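Local atomic coordinates of capsid polyprotein VP90 (Turkey astrovirus 2, PDB entry 3TS3), a protein that probably self-assembles into the icosahedral shell of the virus, from which its projection domain, the part in this structure, stands out as the capsid spike. Residues C[156-160]-C[161-165]; C[197-200]-C[201-205]; C[13-16]-C[17-21]; C[119-122]-C[123-126]; C[40-43]-C[44-48]. All blocks are in the same frame, centred on the assembly; numbering follows the deposited sequence.

Interaction 1 (C[156-160]-C[161-165]); sequences LFYRT and SDEKY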
loop_
_atom_site.group_PDB
_atom_site.type_symbol
_atom_site.label_atom_id
_atom_site.label_comp_id
_atom_site.label_asym_id
_atom_site.label_seq_id
_atom_site.Cartn_x
_atom_site.Cartn_y
_atom_site.Cartn_z
ATOM N N LEU C 156 15.026 4.207 -2.132
ATOM C CA LEU C 156 14.349 5.316 -1.482
ATOM C C LEU C 156 15.444 6.246 -0.977
ATOM O O LEU C 156 16.318 5.831 -0.226
ATOM C CB LEU C 156 13.482 4.833 -0.319
ATOM C CG LEU C 156 12.797 5.891 0.555
ATOM C CD1 LEU C 156 11.774 6.689 -0.221
ATOM C CD2 LEU C 156 12.148 5.229 1.758
ATOM N N PHE C 157 15.389 7.500 -1.404
ATOM C CA PHE C 157 16.372 8.486 -1.003
ATOM C C PHE C 157 15.713 9.525 -0.114
ATOM O O PHE C 157 14.516 9.746 -0.187
ATOM C CB PHE C 157 16.909 9.259 -2.215
ATOM C CG PHE C 157 17.669 8.436 -3.218
ATOM C CD1 PHE C 157 18.994 8.105 -3.006
ATOM C CD2 PHE C 157 17.084 8.070 -4.412
ATOM C CE1 PHE C 157 19.696 7.378 -3.942
ATOM C CE2 PHE C 157 17.782 7.351 -5.348
ATOM C CZ PHE C 157 19.089 7.004 -5.110
ATOM N N TYR C 158 16.518 10.170 0.718
ATOM C CA TYR C 158 16.077 11.364 1.401
ATOM C C TYR C 158 16.959 12.472 0.842
ATOM O O TYR C 158 18.156 12.505 1.108
ATOM C CB TYR C 158 16.231 11.242 2.914
ATOM C CG TYR C 158 15.687 12.433 3.680
ATOM C CD1 TYR C 158 14.357 12.771 3.608
ATOM C CD2 TYR C 158 16.508 13.196 4.479
ATOM C CE1 TYR C 158 13.855 13.848 4.295
ATOM C CE2 TYR C 158 16.016 14.274 5.174
ATOM C CZ TYR C 158 14.686 14.598 5.083
ATOM O OH TYR C 158 14.187 15.676 5.776
ATOM N N ARG C 159 16.360 13.378 0.073
ATOM C CA ARG C 159 17.115 14.490 -0.492
ATOM C C ARG C 159 17.091 15.595 0.549
ATOM O O ARG C 159 16.137 16.343 0.663
ATOM C CB ARG C 159 16.495 14.967 -1.806
ATOM C CG ARG C 159 17.315 16.036 -2.529
ATOM C CD ARG C 159 16.544 16.730 -3.650
ATOM N NE ARG C 159 16.248 15.856 -4.778
ATOM C CZ ARG C 159 15.051 15.721 -5.335
ATOM N NH1 ARG C 159 14.010 16.396 -4.870
ATOM N NH2 ARG C 159 14.900 14.902 -6.360
ATOM N N THR C 160 18.181 15.690 1.292
ATOM C CA THR C 160 18.285 16.579 2.436
ATOM C C THR C 160 18.100 18.045 2.076
ATOM O O THR C 160 17.571 18.803 2.866
ATOM C CB THR C 160 19.619 16.393 3.184
ATOM O OG1 THR C 160 20.705 16.715 2.319
ATOM C CG2 THR C 160 19.774 14.961 3.634
ATOM N N SER C 161 18.511 18.433 0.877
ATOM C CA SER C 161 18.450 19.835 0.489
ATOM C C SER C 161 17.031 20.386 0.514
ATOM O O SER C 161 16.827 21.531 0.881
ATOM C CB SER C 161 19.065 20.048 -0.893
ATOM O OG SER C 161 18.372 19.323 -1.891
ATOM N N ASP C 162 16.057 19.594 0.079
ATOM C CA ASP C 162 14.665 20.029 0.144
ATOM C C ASP C 162 13.766 19.155 1.037
ATOM O O ASP C 162 12.555 19.259 0.978
ATOM C CB ASP C 162 14.063 20.220 -1.249
ATOM C CG ASP C 162 14.073 18.959 -2.062
ATOM O OD1 ASP C 162 14.452 17.924 -1.504
ATOM O OD2 ASP C 162 13.704 19.005 -3.247
ATOM N N GLU C 163 14.374 18.293 1.844
ATOM C CA GLU C 163 13.673 17.418 2.805
ATOM C C GLU C 163 12.600 16.590 2.168
ATOM O O GLU C 163 11.525 16.397 2.717
ATOM C CB GLU C 163 13.139 18.228 3.997
ATOM C CG GLU C 163 14.240 18.962 4.737
ATOM C CD GLU C 163 13.789 19.555 6.053
ATOM O OE1 GLU C 163 12.776 19.093 6.620
ATOM O OE2 GLU C 163 14.474 20.481 6.533
ATOM N N LYS C 164 12.921 16.038 1.006
ATOM C CA LYS C 164 11.982 15.204 0.271
ATOM C C LYS C 164 12.419 13.747 0.225
ATOM O O LYS C 164 13.584 13.448 0.026
ATOM C CB LYS C 164 11.802 15.711 -1.164
ATOM C CG LYS C 164 10.913 16.933 -1.311
ATOM C CD LYS C 164 10.572 17.129 -2.775
ATOM C CE LYS C 164 9.775 18.386 -2.999
ATOM N NZ LYS C 164 9.509 18.590 -4.442
ATOM N N TYR C 165 11.461 12.850 0.404
ATOM C CA TYR C 165 11.723 11.427 0.274
ATOM C C TYR C 165 11.431 11.080 -1.176
ATOM O O TYR C 165 10.327 11.269 -1.659
ATOM C CB TYR C 165 10.804 10.620 1.186
ATOM C CG TYR C 165 11.097 10.750 2.662
ATOM C CD1 TYR C 165 10.567 11.785 3.409
ATOM C CD2 TYR C 165 11.882 9.819 3.302
ATOM C CE1 TYR C 165 10.832 11.889 4.751
ATOM C CE2 TYR C 165 12.151 9.917 4.625
ATOM C CZ TYR C 165 11.615 10.952 5.350
ATOM O OH TYR C 165 11.888 11.038 6.677
#

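Interaction 2 (C[197-200]-C[201-205]); sequences QQFL and DHLRT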
loop_
_atom_site.group_PDB
_atom_site.type_symbol
_atom_site.label_atom_id
_atom_site.label_comp_id
_atom_site.label_asym_id
_atom_site.label_seq_id
_atom_site.Cartn_x
_atom_site.Cartn_y
_atom_site.Cartn_z
ATOM N N GLN C 197 15.907 -13.594 -5.408
ATOM C CA GLN C 197 15.171 -14.753 -4.936
ATOM C C GLN C 197 15.074 -14.760 -3.417
ATOM O O GLN C 197 14.052 -15.112 -2.867
ATOM C CB GLN C 197 15.780 -16.062 -5.444
ATOM C CG GLN C 197 14.848 -17.240 -5.235
ATOM C CD GLN C 197 13.449 -16.969 -5.772
ATOM O OE1 GLN C 197 13.277 -16.591 -6.931
ATOM N NE2 GLN C 197 12.445 -17.148 -4.923
ATOM N N GLN C 198 16.157 -14.391 -2.750
ATOM C CA GLN C 198 16.162 -14.310 -1.302
ATOM C C GLN C 198 15.207 -13.236 -0.797
ATOM O O GLN C 198 14.522 -13.432 0.190
ATOM C CB GLN C 198 17.576 -14.081 -0.775
ATOM C CG GLN C 198 18.489 -15.274 -1.021
ATOM C CD GLN C 198 19.903 -14.983 -0.614
ATOM O OE1 GLN C 198 20.478 -13.988 -1.014
ATOM N NE2 GLN C 198 20.481 -15.869 0.190
ATOM N N PHE C 199 15.163 -12.107 -1.487
ATOM C CA PHE C 199 14.255 -11.056 -1.071
ATOM C C PHE C 199 12.812 -11.546 -1.143
ATOM O O PHE C 199 12.071 -11.411 -0.187
ATOM C CB PHE C 199 14.436 -9.835 -1.990
ATOM C CG PHE C 199 13.348 -8.800 -1.866
ATOM C CD1 PHE C 199 13.354 -7.896 -0.832
ATOM C CD2 PHE C 199 12.331 -8.735 -2.792
ATOM C CE1 PHE C 199 12.363 -6.942 -0.723
ATOM C CE2 PHE C 199 11.331 -7.788 -2.683
ATOM C CZ PHE C 199 11.354 -6.893 -1.648
ATOM N N LEU C 200 12.430 -12.147 -2.262
ATOM C CA LEU C 200 11.080 -12.681 -2.414
ATOM C C LEU C 200 10.764 -13.801 -1.416
ATOM O O LEU C 200 9.663 -13.874 -0.889
ATOM C CB LEU C 200 10.831 -13.132 -3.856
ATOM C CG LEU C 200 10.728 -11.984 -4.867
ATOM C CD1 LEU C 200 10.693 -12.509 -6.289
ATOM C CD2 LEU C 200 9.506 -11.136 -4.579
ATOM N N ASP C 201 11.729 -14.681 -1.178
ATOM C CA ASP C 201 11.529 -15.761 -0.222
ATOM C C ASP C 201 11.338 -15.249 1.204
ATOM O O ASP C 201 10.515 -15.748 1.948
ATOM C CB ASP C 201 12.717 -16.725 -0.241
ATOM C CG ASP C 201 12.790 -17.549 -1.509
ATOM O OD1 ASP C 201 11.820 -17.572 -2.274
ATOM O OD2 ASP C 201 13.831 -18.199 -1.718
ATOM N N HIS C 202 12.162 -14.288 1.586
ATOM C CA HIS C 202 12.100 -13.646 2.894
ATOM C C HIS C 202 10.874 -12.771 3.136
ATOM O O HIS C 202 10.392 -12.671 4.248
ATOM C CB HIS C 202 13.380 -12.870 3.192
ATOM C CG HIS C 202 14.596 -13.734 3.263
ATOM N ND1 HIS C 202 15.849 -13.290 2.905
ATOM C CD2 HIS C 202 14.744 -15.028 3.626
ATOM C CE1 HIS C 202 16.723 -14.268 3.069
ATOM N NE2 HIS C 202 16.075 -15.336 3.495
ATOM N N LEU C 203 10.404 -12.115 2.086
ATOM C CA LEU C 203 9.324 -11.150 2.225
ATOM C C LEU C 203 8.012 -11.757 2.710
ATOM O O LEU C 203 7.557 -12.756 2.185
ATOM C CB LEU C 203 9.097 -10.454 0.882
ATOM C CG LEU C 203 8.026 -9.364 0.828
ATOM C CD1 LEU C 203 8.312 -8.276 1.841
ATOM C CD2 LEU C 203 7.946 -8.788 -0.566
ATOM N N ARG C 204 7.415 -11.122 3.714
ATOM C CA ARG C 204 6.077 -11.460 4.170
ATOM C C ARG C 204 5.261 -10.178 4.090
ATOM O O ARG C 204 5.762 -9.114 4.425
ATOM C CB ARG C 204 6.090 -11.949 5.611
ATOM C CG ARG C 204 6.921 -13.169 5.836
ATOM C CD ARG C 204 6.312 -14.349 5.136
ATOM N NE ARG C 204 7.045 -15.569 5.426
ATOM C CZ ARG C 204 8.062 -16.001 4.699
ATOM N NH1 ARG C 204 8.458 -15.310 3.646
ATOM N NH2 ARG C 204 8.678 -17.126 5.023
ATOM N N THR C 205 4.026 -10.277 3.617
ATOM C CA THR C 205 3.151 -9.109 3.528
ATOM C C THR C 205 1.833 -9.277 4.288
ATOM O O THR C 205 0.993 -8.391 4.276
ATOM C CB THR C 205 2.882 -8.720 2.056
ATOM O OG1 THR C 205 1.961 -9.637 1.468
ATOM C CG2 THR C 205 4.176 -8.753 1.260
#

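Interaction 3 (C[13-16]-C[17-21]); sequences YTPY and FVYNF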
loop_
_atom_site.group_PDB
_atom_site.type_symbol
_atom_site.label_atom_id
_atom_site.label_comp_id
_atom_site.label_asym_id
_atom_site.label_seq_id
_atom_site.Cartn_x
_atom_site.Cartn_y
_atom_site.Cartn_z
ATOM N N TYR C 13 7.236 11.753 18.752
ATOM C CA TYR C 13 8.447 10.973 18.951
ATOM C C TYR C 13 8.151 9.514 18.627
ATOM O O TYR C 13 7.160 8.960 19.082
ATOM C CB TYR C 13 8.924 11.094 20.416
ATOM C CG TYR C 13 9.968 10.083 20.883
ATOM C CD1 TYR C 13 11.306 10.224 20.549
ATOM C CD2 TYR C 13 9.611 9.013 21.695
ATOM C CE1 TYR C 13 12.254 9.308 20.991
ATOM C CE2 TYR C 13 10.554 8.095 22.136
ATOM C CZ TYR C 13 11.870 8.251 21.779
ATOM O OH TYR C 13 12.803 7.341 22.218
ATOM N N THR C 14 9.020 8.900 17.837
ATOM C CA THR C 14 8.977 7.461 17.625
ATOM C C THR C 14 10.371 6.988 18.019
ATOM O O THR C 14 11.342 7.628 17.676
ATOM C CB THR C 14 8.618 7.067 16.190
ATOM O OG1 THR C 14 9.540 7.661 15.274
ATOM C CG2 THR C 14 7.210 7.527 15.849
ATOM N N PRO C 15 10.458 5.902 18.778
ATOM C CA PRO C 15 11.733 5.454 19.360
ATOM C C PRO C 15 12.842 4.982 18.411
ATOM O O PRO C 15 14.011 5.221 18.681
ATOM C CB PRO C 15 11.311 4.348 20.323
ATOM C CG PRO C 15 10.055 3.823 19.774
ATOM C CD PRO C 15 9.364 4.966 19.082
ATOM N N TYR C 16 12.468 4.293 17.343
ATOM C CA TYR C 16 13.431 3.732 16.402
ATOM C C TYR C 16 12.845 3.745 15.003
ATOM O O TYR C 16 11.669 3.993 14.835
ATOM C CB TYR C 16 13.826 2.300 16.800
ATOM C CG TYR C 16 14.406 2.213 18.189
ATOM C CD1 TYR C 16 13.635 1.783 19.247
ATOM C CD2 TYR C 16 15.713 2.598 18.444
ATOM C CE1 TYR C 16 14.145 1.715 20.512
ATOM C CE2 TYR C 16 16.231 2.529 19.713
ATOM C CZ TYR C 16 15.438 2.092 20.741
ATOM O OH TYR C 16 15.921 2.022 22.026
ATOM N N PHE C 17 13.673 3.449 14.009
ATOM C CA PHE C 17 13.208 3.451 12.633
ATOM C C PHE C 17 12.072 2.425 12.538
ATOM O O PHE C 17 11.005 2.728 12.012
ATOM C CB PHE C 17 14.383 3.052 11.722
ATOM C CG PHE C 17 14.156 3.304 10.249
ATOM C CD1 PHE C 17 13.204 2.605 9.551
ATOM C CD2 PHE C 17 14.942 4.208 9.569
ATOM C CE1 PHE C 17 13.023 2.824 8.210
ATOM C CE2 PHE C 17 14.765 4.432 8.225
ATOM C CZ PHE C 17 13.803 3.741 7.544
ATOM N N VAL C 18 12.302 1.226 13.073
ATOM C CA VAL C 18 11.261 0.214 13.188
ATOM C C VAL C 18 11.211 -0.208 14.649
ATOM O O VAL C 18 12.238 -0.477 15.241
ATOM C CB VAL C 18 11.551 -1.025 12.325
ATOM C CG1 VAL C 18 10.385 -2.028 12.407
ATOM C CG2 VAL C 18 11.841 -0.624 10.895
ATOM N N TYR C 19 10.019 -0.239 15.224
ATOM C CA TYR C 19 9.862 -0.598 16.625
ATOM C C TYR C 19 8.623 -1.458 16.857
ATOM O O TYR C 19 7.725 -1.509 16.037
ATOM C CB TYR C 19 9.831 0.665 17.500
ATOM C CG TYR C 19 8.727 1.615 17.115
ATOM C CD1 TYR C 19 8.883 2.505 16.066
ATOM C CD2 TYR C 19 7.522 1.601 17.785
ATOM C CE1 TYR C 19 7.865 3.350 15.701
ATOM C CE2 TYR C 19 6.496 2.442 17.424
ATOM C CZ TYR C 19 6.677 3.316 16.378
ATOM O OH TYR C 19 5.668 4.163 16.009
ATOM N N ASN C 20 8.608 -2.157 17.981
ATOM C CA ASN C 20 7.468 -2.982 18.362
ATOM C C ASN C 20 6.555 -2.320 19.401
ATOM O O ASN C 20 6.812 -1.209 19.835
ATOM C CB ASN C 20 7.892 -4.407 18.746
ATOM C CG ASN C 20 8.660 -4.476 20.048
ATOM O OD1 ASN C 20 8.601 -3.576 20.867
ATOM N ND2 ASN C 20 9.364 -5.582 20.247
ATOM N N PHE C 21 5.491 -3.015 19.787
ATOM C CA PHE C 21 4.513 -2.473 20.730
ATOM C C PHE C 21 5.107 -2.213 22.108
ATOM O O PHE C 21 4.556 -1.451 22.878
ATOM C CB PHE C 21 3.255 -3.344 20.826
ATOM C CG PHE C 21 2.232 -3.078 19.744
ATOM C CD1 PHE C 21 1.737 -4.115 18.985
ATOM C CD2 PHE C 21 1.777 -1.803 19.493
ATOM C CE1 PHE C 21 0.807 -3.888 17.998
ATOM C CE2 PHE C 21 0.836 -1.570 18.508
ATOM C CZ PHE C 21 0.355 -2.618 17.762
#

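Interaction 4 (C[119-122]-C[123-126]); sequences KYYP and GTTN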
loop_
_atom_site.group_PDB
_atom_site.type_symbol
_atom_site.label_atom_id
_atom_site.label_comp_id
_atom_site.label_asym_id
_atom_site.label_seq_id
_atom_site.Cartn_x
_atom_site.Cartn_y
_atom_site.Cartn_z
ATOM N N LYS C 119 24.883 5.837 2.735
ATOM C CA LYS C 119 25.174 7.187 2.299
ATOM C C LYS C 119 25.353 7.164 0.804
ATOM O O LYS C 119 26.188 6.450 0.289
ATOM C CB LYS C 119 26.454 7.701 2.958
ATOM C CG LYS C 119 26.336 7.907 4.455
ATOM C CD LYS C 119 27.649 8.337 5.074
ATOM C CE LYS C 119 27.479 8.669 6.543
ATOM N NZ LYS C 119 28.649 9.402 7.081
ATOM N N TYR C 120 24.566 7.969 0.109
ATOM C CA TYR C 120 24.607 7.966 -1.339
ATOM C C TYR C 120 25.997 8.340 -1.856
ATOM O O TYR C 120 26.635 9.246 -1.348
ATOM C CB TYR C 120 23.550 8.919 -1.894
ATOM C CG TYR C 120 23.664 9.147 -3.376
ATOM C CD1 TYR C 120 23.425 8.123 -4.276
ATOM C CD2 TYR C 120 24.017 10.384 -3.873
ATOM C CE1 TYR C 120 23.530 8.327 -5.620
ATOM C CE2 TYR C 120 24.131 10.598 -5.221
ATOM C CZ TYR C 120 23.883 9.564 -6.092
ATOM O OH TYR C 120 23.991 9.764 -7.439
ATOM N N TYR C 121 26.469 7.601 -2.852
ATOM C CA TYR C 121 27.762 7.865 -3.456
ATOM C C TYR C 121 27.623 7.945 -4.976
ATOM O O TYR C 121 27.389 6.945 -5.635
ATOM C CB TYR C 121 28.717 6.734 -3.074
ATOM C CG TYR C 121 30.177 6.983 -3.396
ATOM C CD1 TYR C 121 30.902 7.958 -2.730
ATOM C CD2 TYR C 121 30.833 6.215 -4.339
ATOM C CE1 TYR C 121 32.241 8.172 -3.018
ATOM C CE2 TYR C 121 32.159 6.417 -4.633
ATOM C CZ TYR C 121 32.860 7.393 -3.976
ATOM O OH TYR C 121 34.188 7.584 -4.280
ATOM N N PRO C 122 27.816 9.130 -5.539
ATOM C CA PRO C 122 27.663 9.328 -6.981
ATOM C C PRO C 122 28.623 8.488 -7.818
ATOM O O PRO C 122 28.247 8.035 -8.885
ATOM C CB PRO C 122 27.979 10.812 -7.165
ATOM C CG PRO C 122 27.710 11.418 -5.861
ATOM C CD PRO C 122 27.985 10.400 -4.820
ATOM N N GLY C 123 29.831 8.272 -7.314
ATOM C CA GLY C 123 30.889 7.647 -8.082
ATOM C C GLY C 123 30.597 6.245 -8.566
ATOM O O GLY C 123 30.973 5.878 -9.669
ATOM N N THR C 124 29.921 5.471 -7.733
ATOM C CA THR C 124 29.570 4.103 -8.079
ATOM C C THR C 124 28.116 3.968 -8.532
ATOM O O THR C 124 27.622 2.869 -8.693
ATOM C CB THR C 124 29.864 3.150 -6.929
ATOM O OG1 THR C 124 29.314 3.687 -5.728
ATOM C CG2 THR C 124 31.369 2.996 -6.752
ATOM N N THR C 125 27.449 5.097 -8.743
ATOM C CA THR C 125 26.075 5.096 -9.215
ATOM C C THR C 125 26.145 5.137 -10.731
ATOM O O THR C 125 26.468 6.148 -11.320
ATOM C CB THR C 125 25.324 6.331 -8.701
ATOM O OG1 THR C 125 25.159 6.233 -7.285
ATOM C CG2 THR C 125 23.956 6.445 -9.358
ATOM N N ASN C 126 25.897 3.994 -11.348
ATOM C CA ASN C 126 26.005 3.896 -12.788
ATOM C C ASN C 126 24.687 4.172 -13.515
ATOM O O ASN C 126 23.938 3.268 -13.856
ATOM C CB ASN C 126 26.665 2.570 -13.145
ATOM C CG ASN C 126 28.132 2.549 -12.733
ATOM O OD1 ASN C 126 28.601 1.634 -12.060
ATOM N ND2 ASN C 126 28.857 3.583 -13.127
#

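Interaction 5 (C[40-43]-C[44-48]); sequences PAAT and TSSRY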
loop_
_atom_site.group_PDB
_atom_site.type_symbol
_atom_site.label_atom_id
_atom_site.label_comp_id
_atom_site.label_asym_id
_atom_site.label_seq_id
_atom_site.Cartn_x
_atom_site.Cartn_y
_atom_site.Cartn_z
ATOM N N PRO C 40 2.363 8.476 -4.357
ATOM C CA PRO C 40 3.494 9.321 -4.737
ATOM C C PRO C 40 3.031 10.514 -5.554
ATOM O O PRO C 40 1.971 10.480 -6.144
ATOM C CB PRO C 40 4.360 8.400 -5.609
ATOM C CG PRO C 40 3.829 7.014 -5.376
ATOM C CD PRO C 40 2.371 7.203 -5.090
ATOM N N ALA C 41 3.845 11.554 -5.580
ATOM C CA ALA C 41 3.544 12.714 -6.395
ATOM C C ALA C 41 4.588 12.820 -7.495
ATOM O O ALA C 41 5.755 12.537 -7.277
ATOM C CB ALA C 41 3.511 13.973 -5.558
ATOM N N ALA C 42 4.128 13.204 -8.676
ATOM C CA ALA C 42 4.988 13.339 -9.840
ATOM C C ALA C 42 4.896 14.731 -10.434
ATOM O O ALA C 42 3.881 15.398 -10.320
ATOM C CB ALA C 42 4.615 12.314 -10.899
ATOM N N THR C 43 5.972 15.129 -11.098
ATOM C CA THR C 43 6.045 16.374 -11.828
ATOM C C THR C 43 6.558 16.048 -13.215
ATOM O O THR C 43 6.806 14.898 -13.549
ATOM C CB THR C 43 6.988 17.400 -11.198
ATOM O OG1 THR C 43 8.335 16.926 -11.282
ATOM C CG2 THR C 43 6.615 17.667 -9.754
ATOM N N THR C 44 6.717 17.092 -14.010
ATOM C CA THR C 44 7.188 16.961 -15.371
ATOM C C THR C 44 8.613 16.432 -15.412
ATOM O O THR C 44 9.067 15.977 -16.445
ATOM C CB THR C 44 7.075 18.288 -16.134
ATOM O OG1 THR C 44 7.580 19.352 -15.321
ATOM C CG2 THR C 44 5.625 18.561 -16.466
ATOM N N SER C 45 9.321 16.514 -14.295
ATOM C CA SER C 45 10.681 16.010 -14.241
ATOM C C SER C 45 10.771 14.551 -13.791
ATOM O O SER C 45 11.835 13.971 -13.808
ATOM C CB SER C 45 11.530 16.880 -13.319
ATOM O OG SER C 45 11.618 18.193 -13.816
ATOM N N SER C 46 9.654 13.980 -13.361
ATOM C CA SER C 46 9.632 12.614 -12.845
ATOM C C SER C 46 9.964 11.503 -13.826
ATOM O O SER C 46 10.631 10.549 -13.474
ATOM C CB SER C 46 8.294 12.330 -12.168
ATOM O OG SER C 46 8.199 13.070 -10.965
ATOM N N ARG C 47 9.482 11.629 -15.052
ATOM C CA ARG C 47 9.660 10.576 -16.042
ATOM C C ARG C 47 10.855 10.824 -16.950
ATOM O O ARG C 47 10.931 11.833 -17.628
ATOM C CB ARG C 47 8.392 10.451 -16.886
ATOM C CG ARG C 47 8.392 9.279 -17.866
ATOM C CD ARG C 47 7.193 9.328 -18.788
ATOM N NE ARG C 47 7.238 10.513 -19.631
ATOM C CZ ARG C 47 6.391 10.768 -20.616
ATOM N NH1 ARG C 47 5.426 9.918 -20.906
ATOM N NH2 ARG C 47 6.518 11.880 -21.317
ATOM N N TYR C 48 11.780 9.874 -16.940
ATOM C CA TYR C 48 12.963 9.920 -17.779
ATOM C C TYR C 48 12.992 8.678 -18.667
ATOM O O TYR C 48 12.888 7.563 -18.188
ATOM C CB TYR C 48 14.218 9.991 -16.905
ATOM C CG TYR C 48 15.505 9.965 -17.678
ATOM C CD1 TYR C 48 15.978 11.098 -18.316
ATOM C CD2 TYR C 48 16.248 8.805 -17.765
ATOM C CE1 TYR C 48 17.149 11.070 -19.024
ATOM C CE2 TYR C 48 17.419 8.771 -18.474
ATOM C CZ TYR C 48 17.867 9.903 -19.093
ATOM O OH TYR C 48 19.040 9.869 -19.795
HETATM O O HOH W 1 7.219 13.428 -15.764
#

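Interaction 1 (C[156-160]-C[161-165])
Strands 153-159 and 164-171 meet antiparallel, with Arg159 and Lys164 as a hydrogen-bonded pair (Arg159 N to Lys164 O 2.8 Å) and Tyr158 and Tyr165 as the adjoining non-hydrogen-bonded pair. The two tyrosines share one face of the sheet and form an edge-to-face pair: Tyr158 sets CD1 over the middle of the Tyr165 ring, with the planes 50° apart. Further out, the Tyr158 hydroxyl oxygen lies 3.3 Å from Glu163 CB, the two side chains running alongside. Glu163, in a left-handed helical conformation, and Lys164 together face Arg159, a G1 beta bulge that closes this hairpin. Arg159 points to the other face. The Arg159 chain bends at chi3 (-68°), swinging NH1 round to the syn lone pair of Asp162 OD2 in a 3.1 Å salt bridge, while NH2 is bonded to the Leu135 carbonyl. In the conformer given, Glu163 OE1 forms a salt bridge with Lys106, and Thr160 OG1 bonds to Asp141, beside the neighbouring strand 142-148.

Interaction 2 (C[197-200]-C[201-205])
Gln197 and Asp201 lie one turn apart in the last turn of helix 196-202, a local i to i+4 contact at the helix C-terminal end, in the C-terminal part of the spike domain. The backbone ladder runs from Asp201 N to Gln197 O, His202 N to Gln198 O and Leu203 N to Phe199 O, each 2.9 Å; Leu203 is the first residue to leave helical angles. On the outer side, the bend of Gln197 at chi2 (51°) turns its amide toward Asp201, and Gln197 NE2 reaches Asp201 OD1 at 2.8 Å, in the plane of its own amide but above the plane of the carboxylate. On the buried side, Phe199 and Leu203 run alongside each other, Phe199 CZ 4.0 Å from Leu203 CD2, with Trp190 stacked on the Phe199 ring. At the helix end, Lys183 NZ of the second subunit is hydrogen-bonded to the Leu200 carbonyl oxygen. His202 ND1 is held by Asp194, and the Gln198 carbonyl oxygen lies over one face of the His202 imidazole, 3.1 Å from His202 CG.

Interaction 3 (C[13-16]-C[17-21])
Tyr19 turns its side chain back over the preceding residues: with chi1 at 58°, CG sits between its own backbone N and carbonyl carbon, and the ring faces Pro15. At the root, Tyr19 CB lies at the edge of the Tyr16 ring, 4.3 Å from Tyr16 CD1, and near the pyrrolidine. Tyr19 CG is 3.7 Å from Pro15 CG. Over the middle of the same face, Pro15 CD stands 3.8 Å from the Tyr19 ring centroid, 6° off the normal, a CH-pi contact; the two side chains cross at about a right angle. On one flank Tyr19 CD1 meets the Tyr16 carbonyl oxygen at 3.4 Å, near the ring plane, and Tyr19 CE1 approaches Thr14 CB at 3.8 Å. At the tip, Tyr19 OH lies 3.7 Å from Thr14 CG2 and is hydrogen-bonded to the carbonyl oxygen of Met99.

No hydrogen bond links 13-16 to 17-21; the contact between them is apolar, and polar partners lie outside it. Thr14 OG1 has two of these, His108 and Gln100, and Gln100 also bonds to the Phe17 carbonyl. The stretch belongs to the long loop ahead of strand 34-37. It lies against strand 98-101, where Val18 touches Met99 and Tyr19 touches Gln100, and against helix 102-105 through Thr14 and Phe17, while Leu4 and Pro5 of the second subunit pack on Thr14 and Tyr19.

Interaction 4 (C[119-122]-C[123-126])
With chi1 at -68°, Thr125 places OG1 beside its own backbone N and turns it back to the residues before the bend, where it meets both Tyr120 and Tyr121. Tyr121, its CG anti to the backbone N (chi1 -169°), brings its ring alongside Gly123 and Thr124. The Thr125 hydroxyl, OG1, donates to the Tyr121 carbonyl oxygen at 2.9 Å, arriving well above the plane of that carbonyl. Thr125 OG1 also lies 3.1 Å from Tyr120 CE1 and accepts from the amide of Gly58, so it is gripped by two polar partners and ties the bend to strand 56-59. Tyr120 and Thr125 cross at about a right angle, the methyl Thr125 CG2 lying 3.8 Å from Tyr120 OH.

The Tyr121 ring is met from two directions. Gly123 N stands over one face, 4.1 Å from Tyr121 CG, whereas Thr124 OG1 approaches the edge in the ring plane, 3.3 Å from Tyr121 CD2. That hydroxyl has its bond with the Thr67 carbonyl, in strand 67-70. On the backbone, Thr125 N reaches Pro122 O at 3.0 Å, spanning Gly123 and Thr124. The backbone angles of Gly123 and Thr124 fit a type I beta turn from Pro122 to Thr125, here within the connection between strand 117-119 and helix 129-135 and next to the two-stranded sheet 56-59/67-70.

Interaction 5 (C[40-43]-C[44-48])
Thr43 and Ser46 make the tight part of this bend through a reciprocal pair of bonds: Thr43 N donates to Ser46 OG (3.0 Å, nearly straight at 170°), resembling one half of a capping box although no regular helix follows, and Ser46 N returns to Thr43 O (3.0 Å), closing a type I beta turn. Ser46 OG, beside its own backbone N (chi1 -70°), also lies 3.4 Å from Ala42 CA and is hydrogen-bonded to the Ile79 carbonyl, giving it a second polar partner. The outer side is looser. Thr43, Thr44 and Ser45 are exposed, and there Thr43 OG1 takes the Ser45 amide N at 3.2 Å, an ST turn. Water links the two arms, donating to Thr43 O at 2.7 Å and accepting from Arg47 N at 3.0 Å. Phe208 of the second subunit packs on Ala42 and Thr44. The bend leads into strand 47-52, paired with strand 76-81, whose Leu80 touches Ala42 and Ser46; Tyr48 of strand 47-52 lies against helix 129-135.

How the interactions relate
Interactions 1 and 4 are the pair in direct touch: Phe157 CE1 packs on Tyr120 CD1 at 3.8 Å, joining the hairpin to the 119-126 bend although their centres are about 15 Å apart. Interaction 5 reaches the same sheet as interaction 1, nearest atoms about 6 Å apart, and interaction 3 approaches interaction 1 equally closely. Interactions 2 and 5 lie on opposite sides of the chain's centre, their centres about 29 Å apart, yet they meet across the dimer: Pro40 packs on Thr205 of the second subunit. Interactions 2, 3 and 5 all border the partner chain, whereas 1 and 4 stay within one subunit of the spike.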